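Local coordinates for protein NAD(P)H-FMN oxidoreductase (Bacillus subtilis, PDB 5LVA) that binds flavin mononucleotide in a flavodoxin-like fold and probably uses it to pass electrons from NAD(P)H to flavin or quinone acceptors, at residues 1-13 with 25-37. Sequence-based numbering, arbitrary orientation.
Sequences MKVLVLAFHPNME and LKDAPGITLRDLY. With FMN (flavin mononucleotide), chain C.
Leu25 meets Val5 almost at right angles, its CD1 4.0 Å from Val5 CG2, on the side of the sheet packed by helix 156-171, where Tyr166 touches both side chains. A type II turn from Ala28 to Ile31 then brings the chain alongside strand 3-7, and Gly30 O accepts from Val3 N. Strand 31-35 runs parallel to 3-7, their axes 4.8 Å apart and 14° from aligned, with Thr32 and Arg34 each bonding through both N and O to the residues flanking their partners. Ile31 lies beside Val3, and its CD1 reaches Val3 CB at 3.6 Å. On the other face Thr32 lodges against Leu4 CD1 while its hydroxyl bonds to His57. Arg34 runs next to Leu6; its NH1 lies 3.8 Å from Leu6 CD2 and forms a salt bridge to Glu50, while NH2 pairs with Glu39. Asp35 extends CG opposite its own backbone N (chi1 179°), which carries the carboxylate up to residues 9-13: OD1 caps the next helix at Gln38 N and accepts from water 2, which links it to His9 O and Met12 N. Leu36 N donates to Ala7 O, and its CD1 sits over one face of the Phe8 ring, 4.2 Å from the centroid and offset toward the rim. Pro10 CA stands over one face of the Tyr37 ring, 3.7 Å from its centroid and 14° off the normal, a CH-pi contact; the Tyr37 hydroxyl bonds to Leu74 N. This is the first beta-alpha-beta unit at the edge of the flavodoxin-like sheet. His9, whose ND1 accepts from Asn11 N in the ring plane, donates from NE2 to FMN O1P. Because Asp35, through water 2, and Tyr37 hold the backbone around His9 and Pro10, they probably help to position the phosphate-binding loop that follows strand 3-7.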
loop_
_atom_site.group_PDB
_atom_site.type_symbol
_atom_site.label_atom_id
_atom_site.label_comp_id
_atom_site.label_asym_id
_atom_site.label_seq_id
_atom_site.Cartn_x
_atom_site.Cartn_y
_atom_site.Cartn_z
ATOM N N MET A 1 -8.157 12.505 -6.689
ATOM C CA MET A 1 -9.172 12.082 -7.656
ATOM C C MET A 1 -8.803 10.739 -8.289
ATOM O O MET A 1 -9.463 9.738 -8.034
ATOM C CB MET A 1 -9.373 13.155 -8.736
ATOM C CG MET A 1 -10.639 13.004 -9.594
ATOM S SD MET A 1 -12.064 12.259 -8.764
ATOM C CE MET A 1 -13.404 12.667 -9.886
ATOM N N LYS A 2 -7.748 10.708 -9.099
ATOM C CA LYS A 2 -7.317 9.449 -9.711
ATOM C C LYS A 2 -6.405 8.639 -8.797
ATOM O O LYS A 2 -5.267 9.004 -8.561
ATOM C CB LYS A 2 -6.613 9.706 -11.038
ATOM C CG LYS A 2 -7.558 9.753 -12.206
ATOM C CD LYS A 2 -6.863 9.364 -13.483
ATOM C CE LYS A 2 -7.400 10.162 -14.655
ATOM N NZ LYS A 2 -6.294 10.785 -15.436
ATOM N N VAL A 3 -6.909 7.516 -8.305
ATOM C CA VAL A 3 -6.187 6.761 -7.301
ATOM C C VAL A 3 -5.821 5.362 -7.754
ATOM O O VAL A 3 -6.686 4.553 -8.049
ATOM C CB VAL A 3 -7.001 6.659 -6.011
ATOM C CG1 VAL A 3 -6.219 5.923 -4.957
ATOM C CG2 VAL A 3 -7.403 8.046 -5.522
ATOM N N LEU A 4 -4.525 5.081 -7.791
ATOM C CA LEU A 4 -4.022 3.762 -8.133
ATOM C C LEU A 4 -3.774 2.948 -6.862
ATOM O O LEU A 4 -2.970 3.338 -6.031
ATOM C CB LEU A 4 -2.746 3.895 -8.959
ATOM C CG LEU A 4 -2.050 2.638 -9.468
ATOM C CD1 LEU A 4 -2.912 1.884 -10.468
ATOM C CD2 LEU A 4 -0.734 3.010 -10.089
ATOM N N VAL A 5 -4.492 1.844 -6.689
ATOM C CA VAL A 5 -4.294 0.990 -5.525
ATOM C C VAL A 5 -3.570 -0.264 -5.940
ATOM O O VAL A 5 -4.142 -1.134 -6.594
ATOM C CB VAL A 5 -5.617 0.572 -4.831
ATOM C CG1 VAL A 5 -5.329 -0.287 -3.613
ATOM C CG2 VAL A 5 -6.449 1.778 -4.432
ATOM N N LEU A 6 -2.307 -0.362 -5.556
ATOM C CA LEU A 6 -1.532 -1.549 -5.841
ATOM C C LEU A 6 -1.602 -2.516 -4.671
ATOM O O LEU A 6 -0.987 -2.282 -3.647
ATOM C CB LEU A 6 -0.091 -1.164 -6.149
ATOM C CG LEU A 6 0.038 -0.043 -7.182
ATOM C CD1 LEU A 6 1.479 0.364 -7.374
ATOM C CD2 LEU A 6 -0.541 -0.507 -8.484
ATOM N N ALA A 7 -2.359 -3.602 -4.820
ATOM C CA ALA A 7 -2.522 -4.557 -3.727
ATOM C C ALA A 7 -1.523 -5.685 -3.843
ATOM O O ALA A 7 -1.379 -6.282 -4.898
ATOM C CB ALA A 7 -3.925 -5.094 -3.692
ATOM N N PHE A 8 -0.819 -5.961 -2.749
ATOM C CA PHE A 8 0.187 -7.008 -2.734
ATOM C C PHE A 8 -0.125 -8.071 -1.686
ATOM O O PHE A 8 0.278 -7.965 -0.532
ATOM C CB PHE A 8 1.580 -6.434 -2.474
ATOM C CG PHE A 8 2.103 -5.538 -3.568
ATOM C CD1 PHE A 8 1.757 -4.199 -3.615
ATOM C CD2 PHE A 8 2.988 -6.025 -4.512
ATOM C CE1 PHE A 8 2.254 -3.368 -4.593
ATOM C CE2 PHE A 8 3.488 -5.194 -5.497
ATOM C CZ PHE A 8 3.117 -3.865 -5.540
ATOM N N HIS A 9 -0.839 -9.096 -2.109
ATOM C CA HIS A 9 -1.176 -10.209 -1.266
ATOM C C HIS A 9 -1.001 -11.486 -2.079
ATOM O O HIS A 9 -1.505 -11.590 -3.182
ATOM C CB HIS A 9 -2.598 -10.075 -0.752
ATOM C CG HIS A 9 -2.934 -11.042 0.333
ATOM N ND1 HIS A 9 -2.808 -12.406 0.178
ATOM C CD2 HIS A 9 -3.390 -10.848 1.586
ATOM C CE1 HIS A 9 -3.172 -13.007 1.292
ATOM N NE2 HIS A 9 -3.530 -12.085 2.165
ATOM N N PRO A 10 -0.249 -12.448 -1.544
ATOM C CA PRO A 10 0.091 -13.653 -2.301
ATOM C C PRO A 10 -1.119 -14.439 -2.782
ATOM O O PRO A 10 -1.050 -15.095 -3.818
ATOM C CB PRO A 10 0.896 -14.464 -1.300
ATOM C CG PRO A 10 1.543 -13.402 -0.426
ATOM C CD PRO A 10 0.493 -12.361 -0.272
ATOM N N ASN A 11 -2.219 -14.367 -2.044
ATOM C CA ASN A 11 -3.429 -15.085 -2.413
ATOM C C ASN A 11 -4.658 -14.307 -2.005
ATOM O O ASN A 11 -5.202 -14.501 -0.925
ATOM C CB ASN A 11 -3.454 -16.462 -1.769
ATOM C CG ASN A 11 -4.486 -17.385 -2.391
ATOM O OD1 ASN A 11 -5.498 -16.947 -2.939
ATOM N ND2 ASN A 11 -4.239 -18.678 -2.288
ATOM N N MET A 12 -5.100 -13.432 -2.887
ATOM C CA MET A 12 -6.242 -12.575 -2.624
ATOM C C MET A 12 -7.588 -13.316 -2.492
ATOM O O MET A 12 -8.588 -12.725 -2.096
ATOM C CB MET A 12 -6.329 -11.548 -3.740
ATOM C CG MET A 12 -6.905 -10.243 -3.351
ATOM S SD MET A 12 -5.957 -9.431 -2.080
ATOM C CE MET A 12 -6.784 -7.856 -2.112
ATOM N N GLU A 13 -7.623 -14.593 -2.849
ATOM C CA GLU A 13 -8.837 -15.382 -2.695
ATOM C C GLU A 13 -8.914 -15.947 -1.289
ATOM O O GLU A 13 -9.998 -16.126 -0.744
ATOM C CB GLU A 13 -8.894 -16.529 -3.718
ATOM C CG GLU A 13 -9.082 -16.101 -5.169
ATOM C CD GLU A 13 -10.433 -15.455 -5.425
ATOM O OE1 GLU A 13 -11.467 -16.141 -5.270
ATOM O OE2 GLU A 13 -10.466 -14.261 -5.787
ATOM N N LEU A 25 -13.872 -0.952 -3.084
ATOM C CA LEU A 25 -13.416 -0.008 -4.104
ATOM C C LEU A 25 -13.720 -0.420 -5.560
ATOM O O LEU A 25 -13.400 0.311 -6.496
ATOM C CB LEU A 25 -11.912 0.212 -3.945
ATOM C CG LEU A 25 -11.411 0.945 -2.690
ATOM C CD1 LEU A 25 -9.901 0.966 -2.668
ATOM C CD2 LEU A 25 -11.936 2.368 -2.608
ATOM N N LYS A 26 -14.360 -1.571 -5.751
ATOM C CA LYS A 26 -14.622 -2.094 -7.096
ATOM C C LYS A 26 -15.697 -1.335 -7.875
ATOM O O LYS A 26 -16.283 -1.878 -8.817
ATOM C CB LYS A 26 -15.052 -3.567 -7.040
ATOM C CG LYS A 26 -14.142 -4.515 -6.285
ATOM C CD LYS A 26 -14.913 -5.785 -5.910
ATOM C CE LYS A 26 -14.009 -7.017 -5.936
ATOM N NZ LYS A 26 -12.596 -6.663 -5.603
ATOM N N ASP A 27 -15.959 -0.093 -7.497
ATOM C CA ASP A 27 -17.034 0.656 -8.127
ATOM C C ASP A 27 -16.881 2.135 -7.841
ATOM O O ASP A 27 -17.576 2.963 -8.422
ATOM C CB ASP A 27 -18.398 0.153 -7.641
ATOM C CG ASP A 27 -18.502 0.110 -6.120
ATOM O OD1 ASP A 27 -17.459 -0.071 -5.449
ATOM O OD2 ASP A 27 -19.630 0.258 -5.596
ATOM N N ALA A 28 -15.972 2.465 -6.934
ATOM C CA ALA A 28 -15.645 3.856 -6.699
ATOM C C ALA A 28 -15.032 4.438 -7.966
ATOM O O ALA A 28 -14.022 3.938 -8.454
ATOM C CB ALA A 28 -14.695 3.993 -5.530
ATOM N N PRO A 29 -15.657 5.474 -8.531
ATOM C CA PRO A 29 -15.006 6.094 -9.681
ATOM C C PRO A 29 -13.678 6.685 -9.246
ATOM O O PRO A 29 -13.529 7.083 -8.090
ATOM C CB PRO A 29 -15.992 7.181 -10.108
ATOM C CG PRO A 29 -17.290 6.784 -9.498
ATOM C CD PRO A 29 -16.946 6.107 -8.217
ATOM N N GLY A 30 -12.716 6.715 -10.158
ATOM C CA GLY A 30 -11.401 7.237 -9.847
ATOM C C GLY A 30 -10.428 6.172 -9.383
ATOM O O GLY A 30 -9.222 6.334 -9.527
ATOM N N ILE A 31 -10.952 5.084 -8.828
ATOM C CA ILE A 31 -10.110 4.020 -8.315
ATOM C C ILE A 31 -9.738 3.017 -9.387
ATOM O O ILE A 31 -10.594 2.484 -10.076
ATOM C CB ILE A 31 -10.784 3.243 -7.173
ATOM C CG1 ILE A 31 -11.183 4.169 -6.037
ATOM C CG2 ILE A 31 -9.839 2.205 -6.636
ATOM C CD1 ILE A 31 -10.019 4.736 -5.335
ATOM N N THR A 32 -8.445 2.766 -9.509
ATOM C CA THR A 32 -7.919 1.648 -10.270
ATOM C C THR A 32 -7.335 0.632 -9.295
ATOM O O THR A 32 -6.251 0.843 -8.770
ATOM C CB THR A 32 -6.832 2.106 -11.233
ATOM O OG1 THR A 32 -7.290 3.248 -11.950
ATOM C CG2 THR A 32 -6.441 1.017 -12.187
ATOM N N LEU A 33 -8.042 -0.456 -9.026
ATOM C CA LEU A 33 -7.497 -1.457 -8.120
ATOM C C LEU A 33 -6.811 -2.539 -8.922
ATOM O O LEU A 33 -7.263 -2.902 -9.988
ATOM C CB LEU A 33 -8.576 -2.049 -7.214
ATOM C CG LEU A 33 -7.998 -2.925 -6.098
ATOM C CD1 LEU A 33 -8.693 -2.654 -4.784
ATOM C CD2 LEU A 33 -8.109 -4.391 -6.431
ATOM N N ARG A 34 -5.684 -3.014 -8.416
ATOM C CA ARG A 34 -4.924 -4.051 -9.082
ATOM C C ARG A 34 -4.445 -5.074 -8.065
ATOM O O ARG A 34 -4.120 -4.740 -6.936
ATOM C CB ARG A 34 -3.742 -3.462 -9.843
ATOM C CG ARG A 34 -4.128 -2.587 -11.000
ATOM C CD ARG A 34 -2.904 -2.041 -11.714
ATOM N NE ARG A 34 -2.139 -3.094 -12.364
ATOM C CZ ARG A 34 -0.813 -3.148 -12.395
ATOM N NH1 ARG A 34 -0.102 -2.205 -11.804
ATOM N NH2 ARG A 34 -0.198 -4.148 -13.004
ATOM N N ASP A 35 -4.427 -6.327 -8.495
ATOM C CA ASP A 35 -3.976 -7.451 -7.704
ATOM C C ASP A 35 -2.697 -7.931 -8.341
ATOM O O ASP A 35 -2.722 -8.701 -9.310
ATOM C CB ASP A 35 -5.042 -8.548 -7.691
ATOM C CG ASP A 35 -4.636 -9.773 -6.901
ATOM O OD1 ASP A 35 -3.460 -9.938 -6.551
ATOM O OD2 ASP A 35 -5.520 -10.594 -6.639
ATOM N N LEU A 36 -1.570 -7.493 -7.805
ATOM C CA LEU A 36 -0.315 -7.702 -8.505
ATOM C C LEU A 36 0.174 -9.141 -8.522
ATOM O O LEU A 36 0.736 -9.569 -9.515
ATOM C CB LEU A 36 0.752 -6.791 -7.924
ATOM C CG LEU A 36 0.575 -5.452 -8.629
ATOM C CD1 LEU A 36 -0.115 -4.446 -7.732
ATOM C CD2 LEU A 36 1.870 -4.952 -9.158
ATOM N N TYR A 37 -0.050 -9.892 -7.450
ATOM C CA TYR A 37 0.329 -11.298 -7.439
ATOM C C TYR A 37 -0.478 -12.077 -8.466
ATOM O O TYR A 37 -0.005 -13.045 -9.046
ATOM C CB TYR A 37 0.137 -11.908 -6.051
ATOM C CG TYR A 37 1.358 -11.836 -5.174
ATOM C CD1 TYR A 37 2.368 -12.763 -5.295
ATOM C CD2 TYR A 37 1.500 -10.837 -4.230
ATOM C CE1 TYR A 37 3.480 -12.706 -4.508
ATOM C CE2 TYR A 37 2.615 -10.775 -3.430
ATOM C CZ TYR A 37 3.602 -11.707 -3.575
ATOM O OH TYR A 37 4.712 -11.644 -2.780
HETATM N N1 FMN C . 1.253 -9.345 11.916
HETATM C C2 FMN C . 1.875 -8.345 12.637
HETATM O O2 FMN C . 1.223 -7.620 13.381
HETATM N N3 FMN C . 3.227 -8.137 12.528
HETATM C C4 FMN C . 3.985 -8.927 11.710
HETATM O O4 FMN C . 5.187 -8.701 11.640
HETATM C C4A FMN C . 3.367 -9.947 10.980
HETATM N N5 FMN C . 4.102 -10.753 10.148
HETATM C C5A FMN C . 3.503 -11.756 9.425
HETATM C C6 FMN C . 4.278 -12.549 8.592
HETATM C C7 FMN C . 3.713 -13.556 7.838
HETATM C C7M FMN C . 4.585 -14.394 6.945
HETATM C C8 FMN C . 2.337 -13.774 7.934
HETATM C C8M FMN C . 1.673 -14.854 7.134
HETATM C C9 FMN C . 1.565 -12.979 8.773
HETATM C C9A FMN C . 2.138 -11.960 9.514
HETATM N N10 FMN C . 1.379 -11.160 10.359
HETATM C C10 FMN C . 1.998 -10.153 11.084
HETATM C "C1'" FMN C . -0.112 -11.336 10.443
HETATM C "C2'" FMN C . -0.639 -10.525 9.233
HETATM O "O2'" FMN C . -0.258 -9.156 9.320
HETATM C "C3'" FMN C . -2.135 -10.681 8.908
HETATM O "O3'" FMN C . -2.290 -12.029 8.538
HETATM C "C4'" FMN C . -2.553 -9.746 7.758
HETATM O "O4'" FMN C . -2.231 -8.438 8.115
HETATM C "C5'" FMN C . -4.015 -9.655 7.337
HETATM O "O5'" FMN C . -4.363 -10.784 6.582
HETATM P P FMN C . -5.238 -10.858 5.232
HETATM O O1P FMN C . -4.459 -11.822 4.414
HETATM O O2P FMN C . -6.600 -11.351 5.584
HETATM O O3P FMN C . -5.375 -9.617 4.424
HETATM O O HOH W 1 -1.721 -9.018 -5.115
HETATM O O HOH W 2 -3.249 -12.411 -5.080
#